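PDB 3C1L: putative antioxidant defense protein Mlr4105 from Mesorhizobium loti, which probably works in antioxidant defence as a peroxiredoxin-like enzyme of the AhpD-like, carboxymuconolactone decarboxylase family. Local coordinates for residues B[127-130]-B[131-135]; B[135-138]-B[139-143]; B[159-162]-B[163-167]. One frame throughout, in Å; residues are numbered along the deposited sequence.

Following the chain from its N terminus, the three contacts come in series, none nested in another. Contact 1 forms the last turn of helix 118-132 and the exit from it. Contact 2 shares Ala-135 with it and carries the connecting loop into helix 139-147, so that together they close the short turn between two consecutive helices, fastened by Lys-129 reaching Asp-141 and Lys-136 O. Contact 3 lies further on, within helix 152-175. Its centre is about 10 Å from that of contact 1, which it touches through Asn-166 on Thr-131 and through packing of Ala-162 against Ala-127 and Leu-130, whereas contact 2 does not touch it. All three contacts also meet a second subunit.

Contact 1: B[127-130]-B[131-135]; sequences AVKL and TEEPA
Thr-131 and Glu-132 fold back on Ala-127 and Val-128 at the C-terminal end of helix 118-132, part of the all-helical AhpD-like fold. The hydroxyl of Thr-131 stands beside its own backbone N (chi1 -62°), and from there OG1 donates to Ala-127 O at 2.7 Å. Thr-131 N also bonds that oxygen, at 2.9 Å, and the two donors arrive from opposite faces of the carbonyl plane, so one main-chain acceptor is gripped twice by one residue. Val-128 and Glu-132 run side by side in the same direction: CG1 of Val-128 lies 3.6 Å from Glu-132 CD, aliphatic against carboxylate, while Glu-132 OE1 has its salt-bridge partner in Lys-136 of a third subunit. Lys-129 and Glu-133 instead cross at an angle, with CG to CG at 4.0 Å, and their charged ends do not meet (Lys-129 NZ to Glu-133 OE2 5.3 Å); NZ of the extended Lys-129 forms a salt bridge with Asp-141 and a hydrogen bond with Lys-136 O. Glu-133 is the first residue to leave helical geometry, yet its N still bonds Lys-129 O at 2.9 Å. Pro-134 follows, with CB 3.7 Å from Leu-130 O.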
loop_
_atom_site.group_PDB
_atom_site.type_symbol
_atom_site.label_atom_id
_atom_site.label_comp_id
_atom_site.label_asym_id
_atom_site.label_seq_id
_atom_site.Cartn_x
_atom_site.Cartn_y
_atom_site.Cartn_z
ATOM N N ALA B 127 14.916 -0.302 -10.720
ATOM C CA ALA B 127 15.266 -0.466 -9.279
ATOM C C ALA B 127 14.098 -0.124 -8.333
ATOM O O ALA B 127 13.887 -0.820 -7.339
ATOM C CB ALA B 127 16.492 0.372 -8.940
ATOM N N VAL B 128 13.371 0.961 -8.608
ATOM C CA VAL B 128 12.160 1.331 -7.855
ATOM C C VAL B 128 11.106 0.242 -7.900
ATOM O O VAL B 128 10.631 -0.195 -6.863
ATOM C CB VAL B 128 11.480 2.640 -8.372
ATOM C CG1 VAL B 128 10.117 2.785 -7.751
ATOM C CG2 VAL B 128 12.326 3.863 -8.062
ATOM N N LYS B 129 10.804 -0.254 -9.098
ATOM C CA LYS B 129 9.831 -1.366 -9.252
ATOM C C LYS B 129 10.296 -2.668 -8.590
ATOM O O LYS B 129 9.554 -3.326 -7.914
ATOM C CB LYS B 129 9.487 -1.641 -10.739
ATOM C CG LYS B 129 8.279 -2.556 -10.855
ATOM C CD LYS B 129 7.732 -2.687 -12.201
ATOM C CE LYS B 129 6.548 -3.633 -12.181
ATOM N NZ LYS B 129 6.091 -3.898 -13.588
ATOM N N LEU B 130 11.549 -3.028 -8.765
ATOM C CA LEU B 130 12.104 -4.203 -8.066
ATOM C C LEU B 130 12.079 -4.015 -6.516
ATOM O O LEU B 130 12.011 -4.987 -5.790
ATOM C CB LEU B 130 13.546 -4.501 -8.518
ATOM C CG LEU B 130 14.094 -5.879 -8.135
ATOM C CD1 LEU B 130 13.244 -6.953 -8.839
ATOM C CD2 LEU B 130 15.498 -5.967 -8.515
ATOM N N THR B 131 12.153 -2.783 -6.039
ATOM C CA THR B 131 12.140 -2.488 -4.567
ATOM C C THR B 131 10.726 -2.511 -3.994
ATOM O O THR B 131 10.480 -3.047 -2.890
ATOM C CB THR B 131 12.823 -1.145 -4.249
ATOM O OG1 THR B 131 14.198 -1.217 -4.659
ATOM C CG2 THR B 131 12.775 -0.796 -2.755
ATOM N N GLU B 132 9.785 -1.946 -4.733
ATOM C CA GLU B 132 8.394 -1.819 -4.255
ATOM C C GLU B 132 7.476 -2.990 -4.575
ATOM O O GLU B 132 6.536 -3.275 -3.835
ATOM C CB GLU B 132 7.748 -0.562 -4.813
ATOM C CG GLU B 132 8.449 0.753 -4.438
ATOM C CD GLU B 132 7.823 1.983 -5.101
ATOM O OE1 GLU B 132 7.017 1.883 -6.094
ATOM O OE2 GLU B 132 8.192 3.070 -4.638
ATOM N N GLU B 133 7.682 -3.639 -5.689
ATOM C CA GLU B 133 6.719 -4.674 -6.096
ATOM C C GLU B 133 7.436 -5.710 -6.936
ATOM O O GLU B 133 7.263 -5.796 -8.153
ATOM C CB GLU B 133 5.483 -4.074 -6.795
ATOM C CG GLU B 133 5.802 -2.953 -7.724
ATOM C CD GLU B 133 4.560 -2.170 -8.259
ATOM O OE1 GLU B 133 3.401 -2.427 -7.830
ATOM O OE2 GLU B 133 4.772 -1.303 -9.160
ATOM N N PRO B 134 8.302 -6.459 -6.275
ATOM C CA PRO B 134 9.024 -7.477 -6.998
ATOM C C PRO B 134 8.122 -8.577 -7.604
ATOM O O PRO B 134 8.505 -9.178 -8.595
ATOM C CB PRO B 134 9.985 -8.022 -5.942
ATOM C CG PRO B 134 9.315 -7.723 -4.608
ATOM C CD PRO B 134 8.690 -6.389 -4.855
ATOM N N ALA B 135 6.926 -8.800 -7.070
ATOM C CA ALA B 135 5.978 -9.783 -7.660
ATOM C C ALA B 135 5.548 -9.464 -9.109
ATOM O O ALA B 135 5.170 -10.373 -9.864
ATOM C CB ALA B 135 4.720 -9.927 -6.763
#

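Contact 2: B[135-138]-B[139-143]; sequences AKIV and EADRA
Asp-141 turns back on Val-138 and Ile-137, and its side chain can be followed atom by atom. CB sits 3.2 Å from Val-138 O and also approaches the CG2 methyl of Ile-137. The next bond places CG beside the residue's own backbone N (chi1 -64°), which brings the carboxylate to the backbone N-H of Val-138. At the tip, OD2 accepts from Val-138 N at 2.8 Å; the bond is fairly straight (162° at the hydrogen), and the donor comes from the anti side of the carboxylate, somewhat out of its plane. The same oxygen lies 3.2 Å from Ile-137 CA and 3.6 Å from Val-138 CG2, and it is also the partner of Lys-129, so a main-chain N-H and a charge together hold the carboxylate in position.

At this junction between the loop and helix 139-147, the side-chain bond from Val-138 N to Asp-141 OD2 is paired with a main-chain bond running the other way: Asp-141 N bonds Val-138 O at 2.8 Å.

Val-138 O also lies over one face of the Arg-142 guanidinium, 4.0 Å above its plane and toward the rim. Arg-142 bends at its third torsion and grips Glu-139 side-on, NE and NH2 both bonding OE1 from the same face of the carboxylate, with NH2 to OE1 at 2.9 Å. Glu-139 OE2 has a second salt-bridge partner in Arg-146. Arg-142 NH1 bonds Ala-174 O of a second subunit, while Ile-137 packs on Phe-126 and Leu-130 of helix 118-132 and on Ala-173 of the second subunit.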
loop_
_atom_site.group_PDB
_atom_site.type_symbol
_atom_site.label_atom_id
_atom_site.label_comp_id
_atom_site.label_asym_id
_atom_site.label_seq_id
_atom_site.Cartn_x
_atom_site.Cartn_y
_atom_site.Cartn_z
ATOM N N ALA B 135 6.926 -8.800 -7.070
ATOM C CA ALA B 135 5.978 -9.783 -7.660
ATOM C C ALA B 135 5.548 -9.464 -9.109
ATOM O O ALA B 135 5.170 -10.373 -9.864
ATOM C CB ALA B 135 4.720 -9.927 -6.763
ATOM N N LYS B 136 5.614 -8.183 -9.478
ATOM C CA LYS B 136 5.042 -7.667 -10.704
ATOM C C LYS B 136 6.018 -7.438 -11.848
ATOM O O LYS B 136 5.643 -6.839 -12.858
ATOM C CB LYS B 136 4.274 -6.378 -10.353
ATOM C CG LYS B 136 3.080 -6.745 -9.422
ATOM C CD LYS B 136 2.063 -5.657 -9.320
ATOM C CE LYS B 136 0.798 -6.168 -8.614
ATOM N NZ LYS B 136 -0.231 -5.154 -8.727
ATOM N N ILE B 137 7.274 -7.894 -11.693
ATOM C CA ILE B 137 8.284 -7.716 -12.735
ATOM C C ILE B 137 7.926 -8.666 -13.840
ATOM O O ILE B 137 7.613 -9.841 -13.575
ATOM C CB ILE B 137 9.747 -7.979 -12.230
ATOM C CG1 ILE B 137 10.108 -6.970 -11.118
ATOM C CG2 ILE B 137 10.756 -7.960 -13.410
ATOM C CD1 ILE B 137 10.457 -5.535 -11.626
ATOM N N VAL B 138 7.934 -8.135 -15.065
ATOM C CA VAL B 138 7.591 -8.875 -16.267
ATOM C C VAL B 138 8.608 -8.576 -17.371
ATOM O O VAL B 138 9.462 -7.718 -17.216
ATOM C CB VAL B 138 6.117 -8.588 -16.724
ATOM C CG1 VAL B 138 5.171 -9.147 -15.716
ATOM C CG2 VAL B 138 5.853 -7.092 -16.890
ATOM N N GLU B 139 8.543 -9.347 -18.444
ATOM C CA GLU B 139 9.458 -9.197 -19.594
ATOM C C GLU B 139 9.460 -7.778 -20.173
ATOM O O GLU B 139 10.499 -7.326 -20.651
ATOM C CB GLU B 139 9.109 -10.191 -20.692
ATOM C CG GLU B 139 10.012 -10.133 -21.937
ATOM C CD GLU B 139 11.475 -10.354 -21.636
ATOM O OE1 GLU B 139 11.806 -11.127 -20.702
ATOM O OE2 GLU B 139 12.300 -9.738 -22.349
ATOM N N ALA B 140 8.311 -7.092 -20.173
ATOM C CA ALA B 140 8.292 -5.656 -20.543
ATOM C C ALA B 140 9.233 -4.806 -19.666
ATOM O O ALA B 140 9.694 -3.789 -20.086
ATOM C CB ALA B 140 6.932 -5.103 -20.489
ATOM N N ASP B 141 9.484 -5.188 -18.425
ATOM C CA ASP B 141 10.392 -4.406 -17.602
ATOM C C ASP B 141 11.825 -4.491 -18.103
ATOM O O ASP B 141 12.542 -3.459 -18.154
ATOM C CB ASP B 141 10.288 -4.802 -16.129
ATOM C CG ASP B 141 8.928 -4.493 -15.557
ATOM O OD1 ASP B 141 8.446 -3.369 -15.794
ATOM O OD2 ASP B 141 8.327 -5.357 -14.891
ATOM N N ARG B 142 12.222 -5.710 -18.450
ATOM C CA ARG B 142 13.528 -5.978 -19.038
ATOM C C ARG B 142 13.657 -5.429 -20.468
ATOM O O ARG B 142 14.734 -4.908 -20.874
ATOM C CB ARG B 142 13.778 -7.478 -19.045
ATOM C CG ARG B 142 13.964 -8.084 -17.675
ATOM C CD ARG B 142 14.376 -9.561 -17.744
ATOM N NE ARG B 142 13.267 -10.434 -18.112
ATOM C CZ ARG B 142 12.280 -10.860 -17.318
ATOM N NH1 ARG B 142 12.191 -10.541 -16.037
ATOM N NH2 ARG B 142 11.336 -11.619 -17.843
ATOM N N ALA B 143 12.575 -5.561 -21.233
ATOM C CA ALA B 143 12.487 -4.986 -22.554
ATOM C C ALA B 143 12.779 -3.485 -22.494
ATOM O O ALA B 143 13.535 -2.976 -23.310
ATOM C CB ALA B 143 11.111 -5.258 -23.160
#

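Contact 3: B[159-162]-B[163-167]; sequences ASTA and AFFNM
In a buried stretch of helix 152-175, within an all-helical fold of the AhpD-like type, Asn-166 and Phe-165 reach back one turn to Ala-162 and Thr-161. The amide of Asn-166 folds beside its own backbone N (chi1 -82°), bringing ND2 to 2.9 Å from Ala-162 O. That donor stands above the carbonyl plane, and Asn-166 N bonds the same oxygen at 3.2 Å; side chain and backbone thus share one acceptor. ND2 serves Thr-131 OG1 as well, and OD1 accepts from Asn-81 ND2. A leucine in its place would probably cost Ala-162 O its second donor and leave Thr-131 and Asn-81 without their amide partner in a buried setting.

The ring of Phe-165 presents its edge to Thr-161 O, with CD2 3.3 Å away and the oxygen near the ring plane. Phe-164 CD2 lies over one face of that ring, 3.7 Å above its plane and toward the rim, and His-90 meets Phe-165 edge-to-face. Val-171 and Met-167 of a second subunit pack on Ala-163 and Phe-164 of this chain. Within the chain, Phe-164 and Phe-165 lean on helix 45-60, while Ala-162, Phe-165 and Asn-166 touch helix 67-80.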
loop_
_atom_site.group_PDB
_atom_site.type_symbol
_atom_site.label_atom_id
_atom_site.label_comp_id
_atom_site.label_asym_id
_atom_site.label_seq_id
_atom_site.Cartn_x
_atom_site.Cartn_y
_atom_site.Cartn_z
ATOM N N ALA B 159 19.980 -5.468 -11.432
ATOM C CA ALA B 159 19.082 -6.259 -10.582
ATOM C C ALA B 159 19.801 -6.683 -9.304
ATOM O O ALA B 159 19.227 -6.596 -8.259
ATOM C CB ALA B 159 18.513 -7.452 -11.301
ATOM N N SER B 160 21.064 -7.116 -9.431
ATOM C CA SER B 160 21.905 -7.512 -8.292
ATOM C C SER B 160 22.196 -6.386 -7.327
ATOM O O SER B 160 22.245 -6.571 -6.107
ATOM C CB SER B 160 23.242 -8.042 -8.782
ATOM O OG SER B 160 23.118 -9.346 -9.288
ATOM N N THR B 161 22.444 -5.212 -7.890
ATOM C CA THR B 161 22.792 -4.059 -7.100
ATOM C C THR B 161 21.553 -3.679 -6.318
ATOM O O THR B 161 21.633 -3.484 -5.107
ATOM C CB THR B 161 23.350 -2.860 -7.952
ATOM O OG1 THR B 161 24.477 -3.295 -8.772
ATOM C CG2 THR B 161 23.784 -1.757 -7.032
ATOM N N ALA B 162 20.421 -3.595 -7.007
ATOM C CA ALA B 162 19.175 -3.183 -6.374
ATOM C C ALA B 162 18.730 -4.213 -5.286
ATOM O O ALA B 162 18.408 -3.838 -4.164
ATOM C CB ALA B 162 18.076 -2.872 -7.471
ATOM N N ALA B 163 18.858 -5.487 -5.616
ATOM C CA ALA B 163 18.598 -6.611 -4.711
ATOM C C ALA B 163 19.414 -6.553 -3.426
ATOM O O ALA B 163 18.874 -6.679 -2.333
ATOM C CB ALA B 163 18.846 -7.956 -5.446
ATOM N N PHE B 164 20.727 -6.354 -3.576
ATOM C CA PHE B 164 21.682 -6.315 -2.467
ATOM C C PHE B 164 21.356 -5.257 -1.473
ATOM O O PHE B 164 21.484 -5.480 -0.288
ATOM C CB PHE B 164 23.091 -6.035 -3.020
ATOM C CG PHE B 164 24.146 -6.030 -1.992
ATOM C CD1 PHE B 164 24.714 -7.212 -1.556
ATOM C CD2 PHE B 164 24.620 -4.836 -1.475
ATOM C CE1 PHE B 164 25.746 -7.184 -0.583
ATOM C CE2 PHE B 164 25.642 -4.819 -0.507
ATOM C CZ PHE B 164 26.192 -5.969 -0.074
ATOM N N PHE B 165 20.900 -4.115 -1.965
ATOM C CA PHE B 165 20.483 -3.014 -1.086
ATOM C C PHE B 165 19.182 -3.177 -0.362
ATOM O O PHE B 165 19.022 -2.710 0.768
ATOM C CB PHE B 165 20.658 -1.663 -1.793
ATOM C CG PHE B 165 22.122 -1.246 -1.777
ATOM C CD1 PHE B 165 22.661 -0.692 -0.642
ATOM C CD2 PHE B 165 22.957 -1.622 -2.770
ATOM C CE1 PHE B 165 23.995 -0.393 -0.563
ATOM C CE2 PHE B 165 24.287 -1.332 -2.716
ATOM C CZ PHE B 165 24.816 -0.710 -1.597
ATOM N N ASN B 166 18.261 -3.888 -0.986
ATOM C CA ASN B 166 17.111 -4.372 -0.274
ATOM C C ASN B 166 17.451 -5.305 0.888
ATOM O O ASN B 166 16.771 -5.312 1.887
ATOM C CB ASN B 166 16.168 -5.028 -1.254
ATOM C CG ASN B 166 15.319 -3.991 -1.956
ATOM O OD1 ASN B 166 14.355 -3.540 -1.368
ATOM N ND2 ASN B 166 15.730 -3.540 -3.164
HETATM N N MSE B 167 18.525 -6.082 0.752
HETATM C CA MSE B 167 19.006 -6.885 1.849
HETATM C C MSE B 167 19.706 -6.023 2.900
HETATM O O MSE B 167 19.457 -6.198 4.070
HETATM C CB MSE B 167 19.969 -8.007 1.376
HETATM C CG MSE B 167 20.870 -8.544 2.483
HETATM SE SE MSE B 167 21.958 -10.001 1.898
HETATM C CE MSE B 167 22.215 -10.709 3.716
#